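Local coordinates for Alpha/beta hydrolase fold protein (Chitinophaga pinensis, PDB 4PW0), which is of unknown specific function but probably acts as a hydrolase on a substrate not yet identified, at residues E94-A98 / L99-Y103; A135-Q138 / G139-V142; Q193-A197 / Q198-A202. All coordinates share one frame; numbering follows the deposited sequence. Where two conformers were deposited one is given.

Contact 1. Residues E94-A98 / L99-Y103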
loop_
_atom_site.group_PDB
_atom_site.type_symbol
_atom_site.label_atom_id
_atom_site.label_comp_id
_atom_site.label_asym_id
_atom_site.label_seq_id
_atom_site.Cartn_x
_atom_site.Cartn_y
_atom_site.Cartn_z
ATOM N N GLU A 94 19.358 -22.499 -11.132
ATOM C CA GLU A 94 20.004 -23.824 -10.996
ATOM C C GLU A 94 19.910 -24.280 -9.532
ATOM O O GLU A 94 19.660 -25.446 -9.240
ATOM C CB GLU A 94 21.440 -23.850 -11.565
ATOM C CG GLU A 94 22.555 -23.238 -10.727
ATOM C CD GLU A 94 23.971 -23.423 -11.264
ATOM O OE1 GLU A 94 24.138 -24.021 -12.358
ATOM O OE2 GLU A 94 24.922 -22.936 -10.597
ATOM N N PHE A 95 20.070 -23.349 -8.602
ATOM C CA PHE A 95 19.959 -23.631 -7.184
ATOM C C PHE A 95 18.565 -24.068 -6.803
ATOM O O PHE A 95 18.394 -25.087 -6.128
ATOM C CB PHE A 95 20.394 -22.391 -6.365
ATOM C CG PHE A 95 19.917 -22.394 -4.947
ATOM C CD1 PHE A 95 20.407 -23.291 -4.014
ATOM C CD2 PHE A 95 18.932 -21.490 -4.540
ATOM C CE1 PHE A 95 19.920 -23.295 -2.727
ATOM C CE2 PHE A 95 18.450 -21.501 -3.260
ATOM C CZ PHE A 95 18.928 -22.421 -2.346
ATOM N N ILE A 96 17.557 -23.302 -7.207
ATOM C CA ILE A 96 16.188 -23.553 -6.790
ATOM C C ILE A 96 15.730 -24.902 -7.370
ATOM O O ILE A 96 15.104 -25.715 -6.683
ATOM C CB ILE A 96 15.279 -22.424 -7.287
ATOM C CG1 ILE A 96 15.648 -21.096 -6.602
ATOM C CG2 ILE A 96 13.833 -22.777 -7.051
ATOM C CD1 ILE A 96 15.068 -19.888 -7.316
ATOM N N THR A 97 16.087 -25.124 -8.639
ATOM C CA THR A 97 15.704 -26.377 -9.269
ATOM C C THR A 97 16.439 -27.575 -8.636
ATOM O O THR A 97 15.814 -28.647 -8.494
ATOM C CB THR A 97 15.848 -26.317 -10.788
ATOM O OG1 THR A 97 17.172 -25.909 -11.134
ATOM C CG2 THR A 97 14.845 -25.362 -11.360
ATOM N N ALA A 98 17.679 -27.392 -8.173
ATOM C CA ALA A 98 18.413 -28.458 -7.457
ATOM C C ALA A 98 17.731 -28.856 -6.157
ATOM O O ALA A 98 17.838 -30.006 -5.725
ATOM C CB ALA A 98 19.855 -28.089 -7.214
ATOM N N LEU A 99 17.025 -27.910 -5.522
ATOM C CA LEU A 99 16.237 -28.226 -4.326
ATOM C C LEU A 99 14.926 -28.976 -4.635
ATOM O O LEU A 99 14.200 -29.384 -3.722
ATOM C CB LEU A 99 15.897 -26.957 -3.543
ATOM C CG LEU A 99 17.030 -26.213 -2.859
ATOM C CD1 LEU A 99 16.416 -24.985 -2.200
ATOM C CD2 LEU A 99 17.722 -27.088 -1.831
ATOM N N GLY A 100 14.583 -29.082 -5.902
ATOM C CA GLY A 100 13.351 -29.753 -6.328
ATOM C C GLY A 100 12.118 -28.847 -6.344
ATOM O O GLY A 100 10.975 -29.337 -6.402
ATOM N N ILE A 101 12.351 -27.523 -6.284
ATOM C CA ILE A 101 11.242 -26.577 -6.214
ATOM C C ILE A 101 10.946 -26.099 -7.625
ATOM O O ILE A 101 11.815 -25.547 -8.286
ATOM C CB ILE A 101 11.547 -25.424 -5.243
ATOM C CG1 ILE A 101 11.823 -25.976 -3.842
ATOM C CG2 ILE A 101 10.424 -24.396 -5.270
ATOM C CD1 ILE A 101 12.439 -24.988 -2.879
ATOM N N ARG A 102 9.716 -26.356 -8.086
ATOM C CA ARG A 102 9.254 -26.119 -9.456
ATOM C C ARG A 102 8.326 -24.934 -9.620
ATOM O O ARG A 102 8.086 -24.487 -10.731
ATOM C CB ARG A 102 8.460 -27.359 -9.957
ATOM C CG ARG A 102 9.214 -28.684 -9.925
ATOM C CD ARG A 102 10.643 -28.540 -10.451
ATOM N NE ARG A 102 10.789 -28.862 -11.878
ATOM C CZ ARG A 102 11.315 -28.065 -12.823
ATOM N NH1 ARG A 102 11.738 -26.815 -12.552
ATOM N NH2 ARG A 102 11.395 -28.514 -14.078
ATOM N N TYR A 103 7.742 -24.492 -8.505
ATOM C CA TYR A 103 6.707 -23.448 -8.533
ATOM C C TYR A 103 6.779 -22.751 -7.188
ATOM O O TYR A 103 6.748 -23.395 -6.121
ATOM C CB TYR A 103 5.346 -24.078 -8.731
ATOM C CG TYR A 103 4.210 -23.109 -9.045
ATOM C CD1 TYR A 103 4.295 -22.225 -10.129
ATOM C CD2 TYR A 103 3.059 -23.090 -8.260
ATOM C CE1 TYR A 103 3.251 -21.366 -10.434
ATOM C CE2 TYR A 103 2.015 -22.246 -8.557
ATOM C CZ TYR A 103 2.114 -21.394 -9.630
ATOM O OH TYR A 103 1.042 -20.582 -9.893
#

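Contact 2. Residues A135-Q138 / G139-V142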
loop_
_atom_site.group_PDB
_atom_site.type_symbol
_atom_site.label_atom_id
_atom_site.label_comp_id
_atom_site.label_asym_id
_atom_site.label_seq_id
_atom_site.Cartn_x
_atom_site.Cartn_y
_atom_site.Cartn_z
ATOM N N ALA A 135 13.444 -1.333 -5.339
ATOM C CA ALA A 135 14.089 -1.580 -6.620
ATOM C C ALA A 135 13.537 -0.678 -7.718
ATOM O O ALA A 135 13.022 0.412 -7.425
ATOM C CB ALA A 135 14.048 -3.061 -6.967
ATOM N N ALA A 136 13.738 -1.083 -8.982
ATOM C CA ALA A 136 13.490 -0.179 -10.107
ATOM C C ALA A 136 13.534 -1.038 -11.361
ATOM O O ALA A 136 14.173 -2.090 -11.365
ATOM C CB ALA A 136 14.549 0.925 -10.187
ATOM N N PRO A 137 12.869 -0.559 -12.421
ATOM C CA PRO A 137 13.002 -1.282 -13.696
ATOM C C PRO A 137 14.384 -1.093 -14.357
ATOM O O PRO A 137 15.128 -0.176 -14.007
ATOM C CB PRO A 137 11.945 -0.651 -14.553
ATOM C CG PRO A 137 11.486 0.563 -13.892
ATOM C CD PRO A 137 12.054 0.668 -12.536
ATOM N N GLN A 138 14.659 -1.937 -15.340
ATOM C CA GLN A 138 15.828 -1.763 -16.176
ATOM C C GLN A 138 15.855 -0.353 -16.775
ATOM O O GLN A 138 14.835 0.196 -17.166
ATOM C CB GLN A 138 15.825 -2.731 -17.348
ATOM C CG GLN A 138 16.008 -4.184 -17.022
ATOM C CD GLN A 138 16.008 -5.052 -18.247
ATOM O OE1 GLN A 138 15.183 -4.864 -19.136
ATOM N NE2 GLN A 138 16.878 -6.026 -18.288
ATOM N N GLY A 139 17.069 0.167 -16.930
ATOM C CA GLY A 139 17.297 1.356 -17.735
ATOM C C GLY A 139 17.217 2.681 -17.029
ATOM O O GLY A 139 17.402 3.742 -17.618
ATOM N N VAL A 140 16.964 2.663 -15.724
ATOM C CA VAL A 140 16.730 3.918 -15.029
ATOM C C VAL A 140 18.000 4.728 -14.837
ATOM O O VAL A 140 19.054 4.205 -14.450
ATOM C CB VAL A 140 16.061 3.666 -13.662
ATOM C CG1 VAL A 140 14.608 3.245 -13.865
ATOM C CG2 VAL A 140 16.825 2.676 -12.765
ATOM N N LYS A 141 17.891 6.036 -15.075
ATOM C CA LYS A 141 19.031 6.929 -15.037
ATOM C C LYS A 141 19.664 7.047 -13.655
ATOM O O LYS A 141 20.856 7.298 -13.525
ATOM C CB LYS A 141 18.615 8.313 -15.563
ATOM C CG LYS A 141 17.972 8.333 -16.942
ATOM C CD LYS A 141 18.818 7.668 -18.021
ATOM C CE LYS A 141 18.296 8.017 -19.405
ATOM N NZ LYS A 141 18.835 7.051 -20.389
ATOM N N VAL A 142 18.879 6.878 -12.597
ATOM C CA VAL A 142 19.417 7.060 -11.248
ATOM C C VAL A 142 20.569 6.079 -10.991
ATOM O O VAL A 142 21.486 6.399 -10.248
ATOM C CB VAL A 142 18.311 6.923 -10.164
ATOM C CG1 VAL A 142 17.754 5.513 -10.113
ATOM C CG2 VAL A 142 18.797 7.363 -8.786
#

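Contact 3. Residues Q193-A197 / Q198-A202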
loop_
_atom_site.group_PDB
_atom_site.type_symbol
_atom_site.label_atom_id
_atom_site.label_comp_id
_atom_site.label_asym_id
_atom_site.label_seq_id
_atom_site.Cartn_x
_atom_site.Cartn_y
_atom_site.Cartn_z
ATOM N N GLN A 193 29.379 -15.907 6.399
ATOM C CA GLN A 193 30.515 -15.069 6.084
ATOM C C GLN A 193 30.020 -13.745 5.490
ATOM O O GLN A 193 28.905 -13.648 5.050
ATOM C CB GLN A 193 31.418 -15.755 5.065
ATOM C CG GLN A 193 32.169 -16.970 5.573
ATOM C CD GLN A 193 33.074 -17.589 4.508
ATOM O OE1 GLN A 193 33.075 -17.191 3.328
ATOM N NE2 GLN A 193 33.855 -18.556 4.922
ATOM N N ASP A 194 30.889 -12.748 5.457
ATOM C CA ASP A 194 30.581 -11.495 4.761
ATOM C C ASP A 194 30.589 -11.745 3.267
ATOM O O ASP A 194 31.037 -12.809 2.789
ATOM C CB ASP A 194 31.570 -10.407 5.135
ATOM C CG ASP A 194 31.507 -10.031 6.609
ATOM O OD1 ASP A 194 30.374 -9.836 7.165
ATOM O OD2 ASP A 194 32.624 -9.916 7.171
ATOM N N ALA A 195 30.116 -10.780 2.473
ATOM C CA ALA A 195 29.892 -11.049 1.042
ATOM C C ALA A 195 31.116 -11.501 0.244
ATOM O O ALA A 195 30.983 -12.293 -0.666
ATOM C CB ALA A 195 29.302 -9.837 0.358
ATOM N N SER A 196 32.269 -10.912 0.560
ATOM C CA SER A 196 33.580 -11.033 -0.191
ATOM C C SER A 196 33.772 -9.880 -1.167
ATOM O O SER A 196 32.841 -9.427 -1.830
ATOM C CB SER A 196 33.910 -12.387 -0.949
ATOM O OG SER A 196 33.209 -12.469 -2.183
ATOM N N ALA A 197 35.022 -9.448 -1.292
ATOM C CA ALA A 197 35.346 -8.345 -2.171
ATOM C C ALA A 197 34.939 -8.656 -3.589
ATOM O O ALA A 197 34.362 -7.795 -4.282
ATOM C CB ALA A 197 36.838 -8.065 -2.090
ATOM N N GLN A 198 35.216 -9.866 -4.068
ATOM C CA GLN A 198 34.869 -10.200 -5.445
ATOM C C GLN A 198 33.360 -10.068 -5.686
ATOM O O GLN A 198 32.914 -9.539 -6.707
ATOM C CB GLN A 198 35.367 -11.595 -5.812
ATOM C CG GLN A 198 35.233 -11.919 -7.290
ATOM C CD GLN A 198 33.825 -12.361 -7.715
ATOM O OE1 GLN A 198 33.081 -13.001 -6.998
ATOM N NE2 GLN A 198 33.495 -12.047 -8.969
ATOM N N ALA A 199 32.558 -10.576 -4.748
ATOM C CA ALA A 199 31.113 -10.480 -4.890
ATOM C C ALA A 199 30.645 -9.035 -4.915
ATOM O O ALA A 199 29.763 -8.687 -5.714
ATOM C CB ALA A 199 30.439 -11.253 -3.758
ATOM N N ILE A 200 31.203 -8.209 -4.056
ATOM C CA ILE A 200 30.795 -6.804 -3.979
ATOM C C ILE A 200 31.092 -6.114 -5.317
ATOM O O ILE A 200 30.245 -5.408 -5.848
ATOM C CB ILE A 200 31.452 -6.056 -2.802
ATOM C CG1 ILE A 200 31.065 -6.697 -1.465
ATOM C CG2 ILE A 200 31.080 -4.576 -2.829
ATOM C CD1 ILE A 200 31.908 -6.229 -0.315
ATOM N N GLY A 201 32.295 -6.339 -5.884
ATOM C CA GLY A 201 32.621 -5.701 -7.169
ATOM C C GLY A 201 31.727 -6.170 -8.298
ATOM O O GLY A 201 31.282 -5.350 -9.123
ATOM N N ALA A 202 31.398 -7.463 -8.323
ATOM C CA ALA A 202 30.543 -7.989 -9.358
ATOM C C ALA A 202 29.130 -7.386 -9.244
ATOM O O ALA A 202 28.510 -7.019 -10.248
ATOM C CB ALA A 202 30.479 -9.503 -9.263
HETATM O O HOH W 1 33.407 -14.566 -4.921
#

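Contact 1. Residues E94-A98 / L99-Y103
Phe95 and Leu99, one turn apart where helix 85-98 runs out, meet through the far end of the ring: CZ lies 3.6 Å from Leu99 CD1, and CE1 is the next ring atom to feel the methyl. The ring reaches Leu99 because CG of Phe95 stands opposite its backbone N (chi1 161°), which swings the benzyl group along the helix toward the C-terminal end. The methyl comes at the ring obliquely. Elsewhere the ring stacks on Phe69 and meets Tyr26 and Tyr28, so the ring that Leu99 touches also belongs to an aromatic cluster. The second apolar pair is Ile96 with Ile101, again side chains set at a slant to each other: CG2 of Ile96 touches CB of Ile101 at 3.9 Å, while the Ile96 side chain also touches Ile40 and Phe42 of strand 39-42. Beyond the helix end, the bent side chain of Arg102 folds back until NH1 lies 3.6 Å from the methyl CG2 of Thr97; the hydroxyl OG1 of Thr97 is turned to the backbone of Leu93 instead.

The backbone between these pairs forms a Schellman motif. Gly100, with positive phi (87°), gives its N to Thr97 O at 2.9 Å, approaching well above the carbonyl plane. Leu99 N bonds Phe95 O at 3.2 Å, and Ile101 N makes a weak bond of 3.3 Å back to Ile96 O. A side chain at Gly100 would press on the carbonyl oxygen of Leu99. The carbonyls of Phe95, Thr97 and, weakly, Ile96 thus accept backbone N-H groups, and the Phe95-Leu99 and Ile96-Ile101 pairs supply apolar cover, under which the backbone oxygen of Ile101 is buried with no polar partner in the model.

Contact 2. Residues A135-Q138 / G139-V142
A type II beta turn from Pro137 to Val140, in the loop that leaves strand 127-133, brings Val140 back over Ala136 and Pro137. Val140 divides its two methyls between them. CG1 lies 3.9 Å from CD of the proline ring, the two side chains crossing at about a right angle, and CG2 meets the methyl CB of Ala136, also at 3.9 Å. The isopropyl group straddles the carbonyl oxygen of Pro137: both CG1 and CG2 are 3.5 Å from Pro137 O. The rotation about the first bond (chi1 -72°), with CG1 opposite the valine's own carbonyl carbon, is what gives each partner one methyl and keeps both near that oxygen. Gly139 takes the third position of the turn with positive phi (90°), where a CB would clash with Gln138 O. Cut back to alanine, Val140 would keep CB but is likely to leave a gap beside CD of Pro137 and the methyl of Ala136, where CG1 and CG2 now pack. The extended side chain of Gln138 carries OE1 to Ser216 N, from which it accepts. The turn lies against helix 240-248, where Ala136 and Val140 both touch Asn241 and Pro137 touches Leu245, and it is bonded to helix 197-212, whose Trp210 donates through NE1 to Ala136 O and shares a backbone hydrogen bond with Gly139. Ala136 O also accepts from Gln117 NE2 on helix 111-122.

Contact 3. Residues Q193-A197 / Q198-A202
Ala195 turns its methyl toward the coming helix, where CB lies 4.0 Å from Ile200 CG1. Its carbonyl oxygen is approached by the methyl of Ala199, CB at 3.3 Å, and the same oxygen accepts a short hydrogen bond of 2.7 Å from the neighbouring hydroxyl, Ser196 OG, which lies in the carbonyl plane on a lone pair. The backbone of Ala195 is also bonded to that of Gly75.

Ser196 follows with positive phi (96°) and occupies the N-cap of helix 197-212. With chi1 at 78°, OG is tucked between its own N and carbonyl carbon and faces the first turn, where it accepts from Ala199 N at 3.3 Å in a nearly straight bond (161°). This is the usual service of a serine N-cap, since N-H groups of the first turn lack carbonyls of an earlier turn; the same hydroxyl gives its proton to Ala195 O, just ahead of the N-cap. A water makes a weak bond to Ser196 OG and is bonded to Gln198 OE1 at 2.6 Å; that amide oxygen also accepts from Thr81 N, so the bent Gln198 side chain reaches across to the loop holding Thr80 and Thr81. The carbonyl of Ser196 starts the helical ladder, taking Ile200 N at 3.0 Å, while CG1 of Ile200 packs against the same oxygen at 3.3 Å.

Ala197, the first helical residue, passes the ladder on: its O accepts from Gly201 N at 3.0 Å, nearly end-on to the carbonyl.

The three contacts follow one another along the chain and do not touch: nearest atoms are about 17 Å apart between contacts 1 and 2, about 13 Å between 1 and 3 and about 14 Å between 2 and 3. Contact 1 ends a helix and leads into strand 104-109, which precedes the probable nucleophile elbow at Ser110. Contact 2 comes after the next strand, 127-133; its Ala136 side chain lies near, without touching, the probable Ser110, His262 and Asp234 triad. Contact 3 begins helix 197-212, and Trp210, farther along that helix, is bonded to contact 2. One helix therefore joins contacts 2 and 3, whose centres are about 23 Å apart.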